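Local atomic coordinates of BtGH115A (Bacteroides thetaiotaomicron, PDB entry 5BY3), a protein that probably removes 4-O-methyl-glucuronic acid from decorated arabinogalactans, as a family GH115 alpha-glucuronidase. Residues 492-501 / 529-537; 519-527 / 635-643. All coordinates share one frame; numbering follows the deposited sequence.

Contact 1 (492-501 / 529-537); sequences LAHIRKPEFM and RLNAYSELS
Arg529 reaches from helix 523-543 across to the C-terminal end of helix 476-495, a helix-helix contact in which its guanidinium binds the last-turn carbonyl of Leu492. Its chain runs straight from CG to NE, with CG anti to the backbone N (chi1 -173°), so the charged group arrives end-on at Leu492. Both terminal nitrogens share that one carbonyl: NH1 lies 3.0 Å and NH2 3.1 Å from Leu492 O, which sits in the guanidinium plane and also accepts the helical bond from Arg496 N. NH2 makes a further, weak bond to Arg496 O, the carbonyl of the first residue to leave helical geometry. The helix dipole would probably favour a positive charge here. NE is hydrogen-bonded to Asn570 OD1 on helix 552-580, a third grip that probably helps fix the rotation of the group. Over one guanidinium face lies CE2 of Tyr533; SE of the selenomethionine Met501 approaches NH2 obliquely, at 3.8 Å.

Leu492 and Tyr533 come at each other from opposite directions. The leucine CD1 stands over the middle of the phenol ring, a CH-pi contact 4.0 Å from the centroid and 11° off its normal, while its CB lies beside the Tyr533 hydroxyl. Leu492 CD1 also touches Leu536 CD1. Replacing Arg529 with a methionine would probably leave the Leu492 and Arg496 carbonyls without their charged donor and Asn570 OD1 without its NE mate. Water 1 completes the join, donating to Arg496 O at 2.7 Å and lying 2.9 Å from Tyr533 OH.

Contact 2 (519-527 / 635-643); sequences LPWSEREIN and APMTADRKA
Asp640, on the loop 635-643, joins the start of helix 523-543 at its capping box, where Ser522 is the N-cap and Glu525 its partner. From CB, the aspartate leads to a carboxylate turned back toward the helix. CG lies 3.5 Å from Arg524 NH1, with Arg524 CD slightly farther off, and the two oxygens then divide the work. OD1 takes the Ser522 hydroxyl at 2.9 Å, on its anti side and 29° out of the carboxylate plane, and Arg524 NH1 at 2.8 Å in a salt bridge whose hydrogen bond is bent and weak. OD2 rests against Arg524 CD. The two side chains cross at about a right angle, their flat groups 53° apart, so this is a one-oxygen grip rather than a flat, two-pronged pairing.

The serine does double duty. Its OG sits between the backbone N and the carbonyl carbon (chi1 68°), where it accepts from Glu525 N while donating to Asp640. Glu525 answers through OE1, which receives Ser522 N in a nearly straight bond and closes the box. Its carboxylate and that of Asp640 stand near each other without touching, a like-charge proximity that the Arg524 guanidinium probably eases.

Farther back along the loop, Thr638 lies against the turn before the helix: CB faces Trp521 O, and OG1 sits by the backbone of Pro520, the centre of an inverse gamma turn. Selenomethionine Met637 bends at chi2 and chi3 to bring its end to the helix, SE beside Glu523 CG and CE 4.1 Å from Ile526 CD1.

From the N terminus the chain first passes through 492-501 at the end of helix 476-495, then through 519-527, where helix 523-543 starts. The same helix carries 529-537, so contact 1 closes a short loop of 27 residues. Helices 552-580 and 587-603 follow before the chain returns at 635-643, and contact 2 closes this longer excursion of 107 residues. The two closures cross rather than nest. They also touch: Trp521 CZ3 packs on Arg529 CD, and Leu519 lies against Arg496 and Met501. Together they tie helix 523-543 back to helix 476-495 and forward to the loop preceding strand 646-647.

Contact 1 (492-501 / 529-537)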
ATOM      1  N   LEU A 492      15.843  -1.294   8.022  1.00 35.61           N
ATOM      2  CA  LEU A 492      17.005  -1.266   7.168  1.00 32.18           C
ATOM      3  C   LEU A 492      16.640  -0.999   5.686  1.00 34.00           C
ATOM      4  O   LEU A 492      17.443  -0.379   4.949  1.00 31.48           O
ATOM      5  CB  LEU A 492      17.788  -2.558   7.318  1.00 30.39           C
ATOM      6  CG  LEU A 492      18.527  -2.848   8.634  1.00 32.67           C
ATOM      7  CD1 LEU A 492      18.648  -4.347   8.744  1.00 33.51           C
ATOM      8  CD2 LEU A 492      19.917  -2.213   8.768  1.00 30.89           C
ATOM      9  N   ALA A 493      15.453  -1.473   5.272  1.00 31.17           N
ATOM     10  CA  ALA A 493      14.894  -1.199   3.939  1.00 32.01           C
ATOM     11  C   ALA A 493      14.496   0.281   3.799  1.00 34.63           C
ATOM     12  O   ALA A 493      14.682   0.849   2.741  1.00 35.78           O
ATOM     13  CB  ALA A 493      13.721  -2.083   3.648  1.00 30.46           C
ATOM     14  N   HIS A 494      14.032   0.906   4.884  1.00 34.46           N
ATOM     15  CA  HIS A 494      13.693   2.331   4.930  1.00 33.85           C
ATOM     16  C   HIS A 494      14.959   3.142   4.667  1.00 35.20           C
ATOM     17  O   HIS A 494      14.949   4.149   3.958  1.00 38.72           O
ATOM     18  CB  HIS A 494      13.104   2.639   6.311  1.00 34.80           C
ATOM     19  CG  HIS A 494      12.608   4.042   6.504  1.00 36.33           C
ATOM     20  ND1 HIS A 494      11.354   4.453   6.096  1.00 36.73           N
ATOM     21  CD2 HIS A 494      13.157   5.106   7.150  1.00 38.92           C
ATOM     22  CE1 HIS A 494      11.171   5.721   6.447  1.00 35.97           C
ATOM     23  NE2 HIS A 494      12.241   6.139   7.100  1.00 33.77           N
ATOM     24  N   ILE A 495      16.061   2.679   5.223  1.00 36.64           N
ATOM     25  CA  ILE A 495      17.351   3.321   5.053  1.00 34.71           C
ATOM     26  C   ILE A 495      17.782   3.245   3.590  1.00 36.29           C
ATOM     27  O   ILE A 495      18.270   4.207   3.018  1.00 40.07           O
ATOM     28  CB  ILE A 495      18.363   2.696   6.039  1.00 33.18           C
ATOM     29  CG1 ILE A 495      17.986   3.190   7.462  1.00 34.78           C
ATOM     30  CG2 ILE A 495      19.806   3.058   5.696  1.00 31.28           C
ATOM     31  CD1 ILE A 495      18.740   2.590   8.626  1.00 29.35           C
ATOM     32  N   ARG A 496      17.557   2.095   2.982  1.00 40.51           N
ATOM     33  CA  ARG A 496      17.821   1.906   1.586  1.00 39.30           C
ATOM     34  C   ARG A 496      17.216   0.573   1.230  1.00 38.94           C
ATOM     35  O   ARG A 496      17.590  -0.459   1.782  1.00 38.56           O
ATOM     36  CB  ARG A 496      19.307   1.907   1.322  1.00 39.58           C
ATOM     37  CG  ARG A 496      19.606   2.156  -0.135  1.00 47.50           C
ATOM     38  CD  ARG A 496      19.912   3.621  -0.376  1.00 55.07           C
ATOM     39  NE  ARG A 496      20.126   3.861  -1.807  1.00 59.32           N
ATOM     40  CZ  ARG A 496      20.353   5.055  -2.355  1.00 53.91           C
ATOM     41  NH1 ARG A 496      20.391   6.146  -1.587  1.00 43.60           N
ATOM     42  NH2 ARG A 496      20.511   5.145  -3.676  1.00 45.14           N
ATOM     43  N   LYS A 497      16.224   0.626   0.357  1.00 40.07           N
ATOM     44  CA  LYS A 497      15.559  -0.543  -0.194  1.00 38.96           C
ATOM     45  C   LYS A 497      16.552  -1.444  -0.934  1.00 38.72           C
ATOM     46  O   LYS A 497      17.559  -0.961  -1.462  1.00 41.39           O
ATOM     47  CB  LYS A 497      14.476  -0.086  -1.151  1.00 38.91           C
ATOM     48  CG  LYS A 497      13.267   0.536  -0.468  1.00 40.63           C
ATOM     49  CD  LYS A 497      12.080   0.775  -1.396  1.00 35.32           C
ATOM     50  CE  LYS A 497      10.722   0.626  -0.685  1.00 43.75           C
ATOM     51  NZ  LYS A 497      10.329   1.694   0.288  1.00 41.75           N
ATOM     52  N   PRO A 498      16.282  -2.756  -0.970  1.00 38.33           N
ATOM     53  CA  PRO A 498      17.103  -3.652  -1.797  1.00 39.81           C
ATOM     54  C   PRO A 498      17.368  -3.145  -3.211  1.00 39.54           C
ATOM     55  O   PRO A 498      18.523  -3.104  -3.625  1.00 43.48           O
ATOM     56  CB  PRO A 498      16.276  -4.916  -1.841  1.00 35.54           C
ATOM     57  CG  PRO A 498      15.682  -4.946  -0.466  1.00 36.31           C
ATOM     58  CD  PRO A 498      15.314  -3.524  -0.159  1.00 37.81           C
ATOM     59  N   GLU A 499      16.311  -2.734  -3.903  1.00 37.27           N
ATOM     60  CA  GLU A 499      16.362  -2.216  -5.250  1.00 33.36           C
ATOM     61  C   GLU A 499      17.150  -0.934  -5.392  1.00 32.16           C
ATOM     62  O   GLU A 499      17.653  -0.700  -6.470  1.00 39.48           O
ATOM     63  CB  GLU A 499      14.943  -2.007  -5.798  1.00 36.30           C
ATOM     64  CG  GLU A 499      14.111  -3.275  -5.896  1.00 36.20           C
ATOM     65  CD  GLU A 499      13.256  -3.512  -4.664  1.00 38.00           C
ATOM     66  OE1 GLU A 499      13.675  -3.015  -3.608  1.00 35.42           O
ATOM     67  OE2 GLU A 499      12.178  -4.206  -4.735  1.00 40.02           O
ATOM     68  N   PHE A 500      17.300  -0.127  -4.329  1.00 32.92           N
ATOM     69  CA  PHE A 500      18.165   1.091  -4.334  1.00 30.47           C
ATOM     70  C   PHE A 500      19.673   0.885  -3.983  1.00 32.62           C
ATOM     71  O   PHE A 500      20.450   1.859  -3.938  1.00 32.72           O
ATOM     72  CB  PHE A 500      17.613   2.230  -3.436  1.00 29.65           C
ATOM     73  CG  PHE A 500      16.133   2.497  -3.555  1.00 28.40           C
ATOM     74  CD1 PHE A 500      15.379   2.093  -4.669  1.00 27.95           C
ATOM     75  CD2 PHE A 500      15.479   3.212  -2.519  1.00 29.47           C
ATOM     76  CE1 PHE A 500      13.985   2.334  -4.717  1.00 30.91           C
ATOM     77  CE2 PHE A 500      14.105   3.496  -2.580  1.00 27.66           C
ATOM     78  CZ  PHE A 500      13.347   3.055  -3.686  1.00 27.25           C
HETATM   79  N   MSE A 501      20.100  -0.352  -3.752  1.00 34.68           N
HETATM   80  CA  MSE A 501      21.453  -0.623  -3.204  1.00 37.56           C
HETATM   81  C   MSE A 501      22.553  -0.466  -4.210  1.00 40.23           C
HETATM   82  O   MSE A 501      23.722  -0.470  -3.831  1.00 41.97           O
HETATM   83  CB  MSE A 501      21.593  -2.021  -2.597  1.00 38.38           C
HETATM   84  CG  MSE A 501      20.805  -2.112  -1.295  1.00 41.84           C
HETATM   85 SE   MSE A 501      21.537  -0.909   0.069  1.00 45.61          SE
HETATM   86  CE  MSE A 501      23.383  -1.549   0.090  1.00 44.17           C
ATOM     87  N   ARG A 529      26.144  -2.764   8.744  1.00 45.20           N
ATOM     88  CA  ARG A 529      24.926  -3.125   8.009  1.00 39.70           C
ATOM     89  C   ARG A 529      25.007  -4.600   7.577  1.00 42.12           C
ATOM     90  O   ARG A 529      24.044  -5.364   7.763  1.00 45.10           O
ATOM     91  CB  ARG A 529      24.686  -2.160   6.807  1.00 42.67           C
ATOM     92  CG  ARG A 529      23.356  -2.328   6.039  1.00 42.78           C
ATOM     93  CD  ARG A 529      23.183  -1.378   4.837  1.00 43.22           C
ATOM     94  NE  ARG A 529      22.022  -1.704   3.973  1.00 39.44           N
ATOM     95  CZ  ARG A 529      20.756  -1.284   4.178  1.00 39.19           C
ATOM     96  NH1 ARG A 529      20.441  -0.467   5.205  1.00 34.46           N
ATOM     97  NH2 ARG A 529      19.797  -1.666   3.329  1.00 35.21           N
ATOM     98  N   LEU A 530      26.134  -5.002   6.990  1.00 39.61           N
ATOM     99  CA  LEU A 530      26.350  -6.428   6.613  1.00 42.19           C
ATOM    100  C   LEU A 530      26.065  -7.443   7.704  1.00 42.45           C
ATOM    101  O   LEU A 530      25.489  -8.495   7.414  1.00 44.31           O
ATOM    102  CB  LEU A 530      27.756  -6.666   6.030  1.00 42.23           C
ATOM    103  CG  LEU A 530      27.787  -6.277   4.555  1.00 39.99           C
ATOM    104  CD1 LEU A 530      29.170  -6.380   3.941  1.00 36.62           C
ATOM    105  CD2 LEU A 530      26.750  -7.109   3.807  1.00 36.35           C
ATOM    106  N   ASN A 531      26.427  -7.089   8.950  1.00 44.18           N
ATOM    107  CA  ASN A 531      26.241  -7.936  10.126  1.00 45.06           C
ATOM    108  C   ASN A 531      24.854  -7.968  10.687  1.00 47.33           C
ATOM    109  O   ASN A 531      24.398  -9.054  11.100  1.00 48.53           O
ATOM    110  CB  ASN A 531      27.229  -7.592  11.240  1.00 50.44           C
ATOM    111  CG  ASN A 531      28.516  -8.384  11.111  1.00 63.95           C
ATOM    112  OD1 ASN A 531      28.637  -9.494  11.645  1.00 75.39           O
ATOM    113  ND2 ASN A 531      29.461  -7.854  10.346  1.00 57.27           N
ATOM    114  N   ALA A 532      24.194  -6.798  10.716  1.00 39.99           N
ATOM    115  CA  ALA A 532      22.797  -6.714  11.123  1.00 38.31           C
ATOM    116  C   ALA A 532      21.989  -7.647  10.220  1.00 41.01           C
ATOM    117  O   ALA A 532      21.195  -8.432  10.721  1.00 46.03           O
ATOM    118  CB  ALA A 532      22.266  -5.265  11.086  1.00 35.72           C
ATOM    119  N   TYR A 533      22.261  -7.625   8.911  1.00 41.63           N
ATOM    120  CA  TYR A 533      21.603  -8.525   7.971  1.00 43.61           C
ATOM    121  C   TYR A 533      21.950 -10.009   8.194  1.00 48.60           C
ATOM    122  O   TYR A 533      21.046 -10.862   8.218  1.00 45.44           O
ATOM    123  CB  TYR A 533      21.800  -8.101   6.500  1.00 42.89           C
ATOM    124  CG  TYR A 533      20.724  -7.159   5.939  1.00 39.06           C
ATOM    125  CD1 TYR A 533      19.377  -7.507   5.958  1.00 36.69           C
ATOM    126  CD2 TYR A 533      21.070  -5.932   5.375  1.00 40.03           C
ATOM    127  CE1 TYR A 533      18.427  -6.672   5.441  1.00 34.74           C
ATOM    128  CE2 TYR A 533      20.110  -5.066   4.868  1.00 33.42           C
ATOM    129  CZ  TYR A 533      18.806  -5.460   4.875  1.00 34.15           C
ATOM    130  OH  TYR A 533      17.860  -4.618   4.380  1.00 33.46           O
ATOM    131  N   SER A 534      23.238 -10.297   8.401  1.00 45.38           N
ATOM    132  CA  SER A 534      23.662 -11.634   8.837  1.00 49.13           C
ATOM    133  C   SER A 534      22.832 -12.208  10.002  1.00 47.47           C
ATOM    134  O   SER A 534      22.339 -13.342   9.901  1.00 54.01           O
ATOM    135  CB  SER A 534      25.167 -11.673   9.157  1.00 48.63           C
ATOM    136  OG  SER A 534      25.917 -11.816   7.957  1.00 48.73           O
ATOM    137  N   GLU A 535      22.672 -11.434  11.075  1.00 44.56           N
ATOM    138  CA  GLU A 535      21.907 -11.886  12.254  1.00 45.64           C
ATOM    139  C   GLU A 535      20.452 -12.186  11.880  1.00 45.66           C
ATOM    140  O   GLU A 535      19.908 -13.215  12.291  1.00 42.09           O
ATOM    141  CB  GLU A 535      21.992 -10.902  13.428  1.00 49.32           C
ATOM    142  CG  GLU A 535      23.392 -10.700  14.033  1.00 64.62           C
ATOM    143  CD  GLU A 535      23.949 -11.935  14.761  1.00 80.53           C
ATOM    144  OE1 GLU A 535      23.372 -12.374  15.787  1.00 89.83           O
ATOM    145  OE2 GLU A 535      24.985 -12.475  14.308  1.00 94.42           O
ATOM    146  N   LEU A 536      19.867 -11.326  11.038  1.00 44.19           N
ATOM    147  CA  LEU A 536      18.530 -11.538  10.502  1.00 44.96           C
ATOM    148  C   LEU A 536      18.365 -12.855   9.734  1.00 42.74           C
ATOM    149  O   LEU A 536      17.449 -13.659   9.994  1.00 40.87           O
ATOM    150  CB  LEU A 536      18.091 -10.319   9.665  1.00 46.53           C
ATOM    151  CG  LEU A 536      17.935  -8.949  10.360  1.00 41.19           C
ATOM    152  CD1 LEU A 536      17.053  -8.074   9.518  1.00 40.04           C
ATOM    153  CD2 LEU A 536      17.365  -9.051  11.780  1.00 40.92           C
ATOM    154  N   SER A 537      19.269 -13.098   8.805  1.00 43.63           N
ATOM    155  CA  SER A 537      19.268 -14.359   8.085  1.00 46.40           C
ATOM    156  C   SER A 537      19.410 -15.577   9.008  1.00 50.63           C
ATOM    157  O   SER A 537      18.733 -16.581   8.801  1.00 49.21           O
ATOM    158  CB  SER A 537      20.364 -14.369   7.037  1.00 48.15           C
ATOM    159  OG  SER A 537      20.073 -15.347   6.054  1.00 48.11           O
TER
HETATM  160  O   HOH W   1      17.813  -3.188   1.882  1.00 40.74           O

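Contact 2 (519-527 / 635-643)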
ATOM      1  N   LEU A 519      27.647   3.603  -2.504  1.00 41.36           N
ATOM      2  CA  LEU A 519      26.771   4.362  -1.648  1.00 42.17           C
ATOM      3  C   LEU A 519      27.713   5.201  -0.806  1.00 40.00           C
ATOM      4  O   LEU A 519      28.834   4.748  -0.558  1.00 38.55           O
ATOM      5  CB  LEU A 519      25.932   3.411  -0.794  1.00 39.61           C
ATOM      6  CG  LEU A 519      24.919   2.644  -1.651  1.00 40.87           C
ATOM      7  CD1 LEU A 519      24.701   1.282  -1.073  1.00 38.37           C
ATOM      8  CD2 LEU A 519      23.600   3.392  -1.768  1.00 42.02           C
ATOM      9  N   PRO A 520      27.297   6.434  -0.396  1.00 38.78           N
ATOM     10  CA  PRO A 520      28.262   7.268   0.368  1.00 36.70           C
ATOM     11  C   PRO A 520      28.364   6.853   1.849  1.00 42.06           C
ATOM     12  O   PRO A 520      28.021   7.641   2.766  1.00 40.00           O
ATOM     13  CB  PRO A 520      27.714   8.702   0.200  1.00 36.27           C
ATOM     14  CG  PRO A 520      26.239   8.544  -0.135  1.00 36.64           C
ATOM     15  CD  PRO A 520      26.023   7.143  -0.681  1.00 33.94           C
ATOM     16  N   TRP A 521      28.807   5.610   2.080  1.00 42.23           N
ATOM     17  CA  TRP A 521      28.915   5.068   3.435  1.00 40.48           C
ATOM     18  C   TRP A 521      30.355   4.592   3.722  1.00 44.37           C
ATOM     19  O   TRP A 521      31.064   4.184   2.812  1.00 49.46           O
ATOM     20  CB  TRP A 521      27.915   3.926   3.658  1.00 41.37           C
ATOM     21  CG  TRP A 521      26.438   4.199   3.411  1.00 45.17           C
ATOM     22  CD1 TRP A 521      25.785   5.433   3.348  1.00 50.63           C
ATOM     23  CD2 TRP A 521      25.414   3.208   3.228  1.00 43.88           C
ATOM     24  NE1 TRP A 521      24.430   5.242   3.111  1.00 48.02           N
ATOM     25  CE2 TRP A 521      24.184   3.894   3.020  1.00 42.51           C
ATOM     26  CE3 TRP A 521      25.420   1.802   3.192  1.00 37.63           C
ATOM     27  CZ2 TRP A 521      22.995   3.220   2.813  1.00 39.72           C
ATOM     28  CZ3 TRP A 521      24.268   1.155   2.972  1.00 37.18           C
ATOM     29  CH2 TRP A 521      23.051   1.845   2.806  1.00 39.93           C
ATOM     30  N   SER A 522      30.784   4.657   4.980  1.00 40.40           N
ATOM     31  CA  SER A 522      32.116   4.200   5.371  1.00 39.27           C
ATOM     32  C   SER A 522      32.200   2.683   5.435  1.00 40.16           C
ATOM     33  O   SER A 522      31.187   2.021   5.571  1.00 49.41           O
ATOM     34  CB  SER A 522      32.428   4.713   6.759  1.00 33.63           C
ATOM     35  OG  SER A 522      31.573   4.049   7.684  1.00 39.66           O
ATOM     36  N   GLU A 523      33.413   2.147   5.377  1.00 40.52           N
ATOM     37  CA  GLU A 523      33.677   0.734   5.660  1.00 42.08           C
ATOM     38  C   GLU A 523      33.008   0.218   6.927  1.00 42.54           C
ATOM     39  O   GLU A 523      32.349  -0.841   6.911  1.00 44.50           O
ATOM     40  CB  GLU A 523      35.173   0.444   5.693  1.00 39.41           C
ATOM     41  CG  GLU A 523      35.451  -0.940   5.114  1.00 53.03           C
ATOM     42  CD  GLU A 523      36.865  -1.457   5.339  1.00 54.11           C
ATOM     43  OE1 GLU A 523      37.800  -0.636   5.374  1.00 50.19           O
ATOM     44  OE2 GLU A 523      37.025  -2.694   5.439  1.00 53.94           O
ATOM     45  N   ARG A 524      33.139   0.994   7.998  1.00 46.02           N
ATOM     46  CA  ARG A 524      32.519   0.691   9.289  1.00 49.73           C
ATOM     47  C   ARG A 524      30.982   0.539   9.158  1.00 46.85           C
ATOM     48  O   ARG A 524      30.445  -0.523   9.469  1.00 48.48           O
ATOM     49  CB  ARG A 524      32.965   1.709  10.354  1.00 51.60           C
ATOM     50  CG  ARG A 524      32.376   1.496  11.741  1.00 64.95           C
ATOM     51  CD  ARG A 524      32.538   2.759  12.563  1.00 73.25           C
ATOM     52  NE  ARG A 524      31.311   3.115  13.298  1.00 96.59           N
ATOM     53  CZ  ARG A 524      30.284   3.837  12.823  1.00101.40           C
ATOM     54  NH1 ARG A 524      30.287   4.306  11.579  1.00 99.83           N
ATOM     55  NH2 ARG A 524      29.233   4.090  13.604  1.00101.31           N
ATOM     56  N   GLU A 525      30.304   1.560   8.627  1.00 47.20           N
ATOM     57  CA  GLU A 525      28.839   1.519   8.364  1.00 46.51           C
ATOM     58  C   GLU A 525      28.409   0.332   7.472  1.00 42.45           C
ATOM     59  O   GLU A 525      27.346  -0.256   7.673  1.00 41.04           O
ATOM     60  CB  GLU A 525      28.356   2.846   7.736  1.00 47.90           C
ATOM     61  CG  GLU A 525      28.353   4.041   8.690  1.00 54.82           C
ATOM     62  CD  GLU A 525      28.286   5.431   8.012  1.00 60.13           C
ATOM     63  OE1 GLU A 525      28.734   5.602   6.856  1.00 58.70           O
ATOM     64  OE2 GLU A 525      27.826   6.397   8.677  1.00 66.11           O
ATOM     65  N   ILE A 526      29.248  -0.018   6.499  1.00 37.72           N
ATOM     66  CA  ILE A 526      28.961  -1.133   5.597  1.00 39.57           C
ATOM     67  C   ILE A 526      29.003  -2.453   6.362  1.00 44.59           C
ATOM     68  O   ILE A 526      28.042  -3.237   6.309  1.00 48.97           O
ATOM     69  CB  ILE A 526      29.913  -1.139   4.383  1.00 37.22           C
ATOM     70  CG1 ILE A 526      29.593   0.022   3.456  1.00 35.41           C
ATOM     71  CG2 ILE A 526      29.814  -2.443   3.616  1.00 37.98           C
ATOM     72  CD1 ILE A 526      30.709   0.363   2.500  1.00 39.02           C
ATOM     73  N   ASN A 527      30.099  -2.663   7.099  1.00 47.54           N
ATOM     74  CA  ASN A 527      30.267  -3.838   7.978  1.00 48.20           C
ATOM     75  C   ASN A 527      29.159  -3.978   8.995  1.00 46.33           C
ATOM     76  O   ASN A 527      28.603  -5.068   9.147  1.00 43.63           O
ATOM     77  CB  ASN A 527      31.622  -3.802   8.684  1.00 46.58           C
ATOM     78  CG  ASN A 527      32.759  -4.075   7.727  1.00 44.57           C
ATOM     79  OD1 ASN A 527      32.557  -4.712   6.712  1.00 37.94           O
ATOM     80  ND2 ASN A 527      33.940  -3.583   8.040  1.00 44.72           N
ATOM     81  N   ALA A 635      38.229   6.602  -6.911  1.00 50.98           N
ATOM     82  CA  ALA A 635      38.184   7.321  -5.638  1.00 52.93           C
ATOM     83  C   ALA A 635      38.429   6.405  -4.410  1.00 51.45           C
ATOM     84  O   ALA A 635      38.318   5.190  -4.525  1.00 52.36           O
ATOM     85  CB  ALA A 635      36.852   8.038  -5.514  1.00 44.92           C
ATOM     86  N   PRO A 636      38.774   6.989  -3.237  1.00 50.78           N
ATOM     87  CA  PRO A 636      38.748   6.200  -1.993  1.00 51.19           C
ATOM     88  C   PRO A 636      37.330   6.026  -1.423  1.00 50.94           C
ATOM     89  O   PRO A 636      36.376   6.507  -2.010  1.00 52.30           O
ATOM     90  CB  PRO A 636      39.610   7.026  -1.028  1.00 50.54           C
ATOM     91  CG  PRO A 636      39.554   8.422  -1.541  1.00 49.45           C
ATOM     92  CD  PRO A 636      39.341   8.340  -3.027  1.00 48.87           C
HETATM   93  N   MSE A 637      37.209   5.352  -0.265  1.00 51.87           N
HETATM   94  CA  MSE A 637      35.962   5.077   0.464  1.00 53.36           C
HETATM   95  C   MSE A 637      35.624   6.298   1.232  1.00 47.41           C
HETATM   96  O   MSE A 637      36.513   7.038   1.650  1.00 44.34           O
HETATM   97  CB  MSE A 637      36.072   3.966   1.517  1.00 53.25           C
HETATM   98  CG  MSE A 637      36.626   2.673   0.931  1.00 70.36           C
HETATM   99 SE   MSE A 637      35.624   1.072   1.461  1.00 67.65          SE
HETATM  100  CE  MSE A 637      34.016   1.434   0.378  1.00 55.86           C
ATOM    101  N   THR A 638      34.330   6.524   1.430  1.00 49.49           N
ATOM    102  CA  THR A 638      33.868   7.531   2.386  1.00 48.60           C
ATOM    103  C   THR A 638      34.544   7.220   3.707  1.00 47.40           C
ATOM    104  O   THR A 638      34.606   6.074   4.118  1.00 51.67           O
ATOM    105  CB  THR A 638      32.325   7.515   2.514  1.00 46.84           C
ATOM    106  OG1 THR A 638      31.770   7.867   1.243  1.00 46.22           O
ATOM    107  CG2 THR A 638      31.830   8.492   3.589  1.00 42.05           C
ATOM    108  N   ALA A 639      35.101   8.258   4.311  1.00 57.62           N
ATOM    109  CA  ALA A 639      35.720   8.198   5.621  1.00 56.77           C
ATOM    110  C   ALA A 639      34.630   8.301   6.662  1.00 60.75           C
ATOM    111  O   ALA A 639      33.622   8.990   6.456  1.00 59.15           O
ATOM    112  CB  ALA A 639      36.709   9.338   5.780  1.00 51.55           C
ATOM    113  N   ASP A 640      34.843   7.594   7.769  1.00 61.38           N
ATOM    114  CA  ASP A 640      33.983   7.654   8.939  1.00 61.79           C
ATOM    115  C   ASP A 640      34.147   9.044   9.522  1.00 62.40           C
ATOM    116  O   ASP A 640      35.252   9.584   9.573  1.00 69.37           O
ATOM    117  CB  ASP A 640      34.451   6.585   9.930  1.00 70.50           C
ATOM    118  CG  ASP A 640      33.316   5.907  10.657  1.00 73.24           C
ATOM    119  OD1 ASP A 640      32.300   5.520  10.027  1.00 74.39           O
ATOM    120  OD2 ASP A 640      33.455   5.738  11.882  1.00 79.73           O
ATOM    121  N   ARG A 641      33.062   9.664   9.928  1.00 59.55           N
ATOM    122  CA  ARG A 641      33.196  11.019  10.368  1.00 59.90           C
ATOM    123  C   ARG A 641      32.609  11.171  11.763  1.00 68.76           C
ATOM    124  O   ARG A 641      31.418  10.957  11.961  1.00 74.87           O
ATOM    125  CB  ARG A 641      32.556  11.957   9.365  1.00 55.81           C
ATOM    126  CG  ARG A 641      32.899  13.401   9.633  1.00 54.93           C
ATOM    127  CD  ARG A 641      32.235  14.246   8.581  1.00 55.56           C
ATOM    128  NE  ARG A 641      32.343  15.666   8.893  1.00 58.18           N
ATOM    129  CZ  ARG A 641      31.349  16.530   8.716  1.00 59.49           C
ATOM    130  NH1 ARG A 641      30.179  16.108   8.266  1.00 56.72           N
ATOM    131  NH2 ARG A 641      31.514  17.814   8.999  1.00 61.50           N
ATOM    132  N   LYS A 642      33.473  11.530  12.713  1.00 72.92           N
ATOM    133  CA  LYS A 642      33.108  11.670  14.120  1.00 73.41           C
ATOM    134  C   LYS A 642      32.251  12.919  14.389  1.00 72.67           C
ATOM    135  O   LYS A 642      32.712  14.070  14.240  1.00 66.16           O
ATOM    136  CB  LYS A 642      34.370  11.640  15.006  1.00 82.35           C
ATOM    137  CG  LYS A 642      34.151  11.735  16.527  1.00 87.82           C
ATOM    138  CD  LYS A 642      33.863  10.390  17.203  1.00 90.49           C
ATOM    139  CE  LYS A 642      33.997  10.456  18.723  1.00 82.95           C
ATOM    140  NZ  LYS A 642      33.037  11.402  19.361  1.00 80.85           N
ATOM    141  N   ALA A 643      31.000  12.641  14.768  1.00 68.38           N
ATOM    142  CA  ALA A 643      30.043  13.615  15.309  1.00 69.44           C
ATOM    143  C   ALA A 643      30.372  13.896  16.772  1.00 69.12           C
ATOM    144  O   ALA A 643      30.782  12.986  17.479  1.00 68.40           O
ATOM    145  CB  ALA A 643      28.631  13.050  15.190  1.00 58.66           C
TER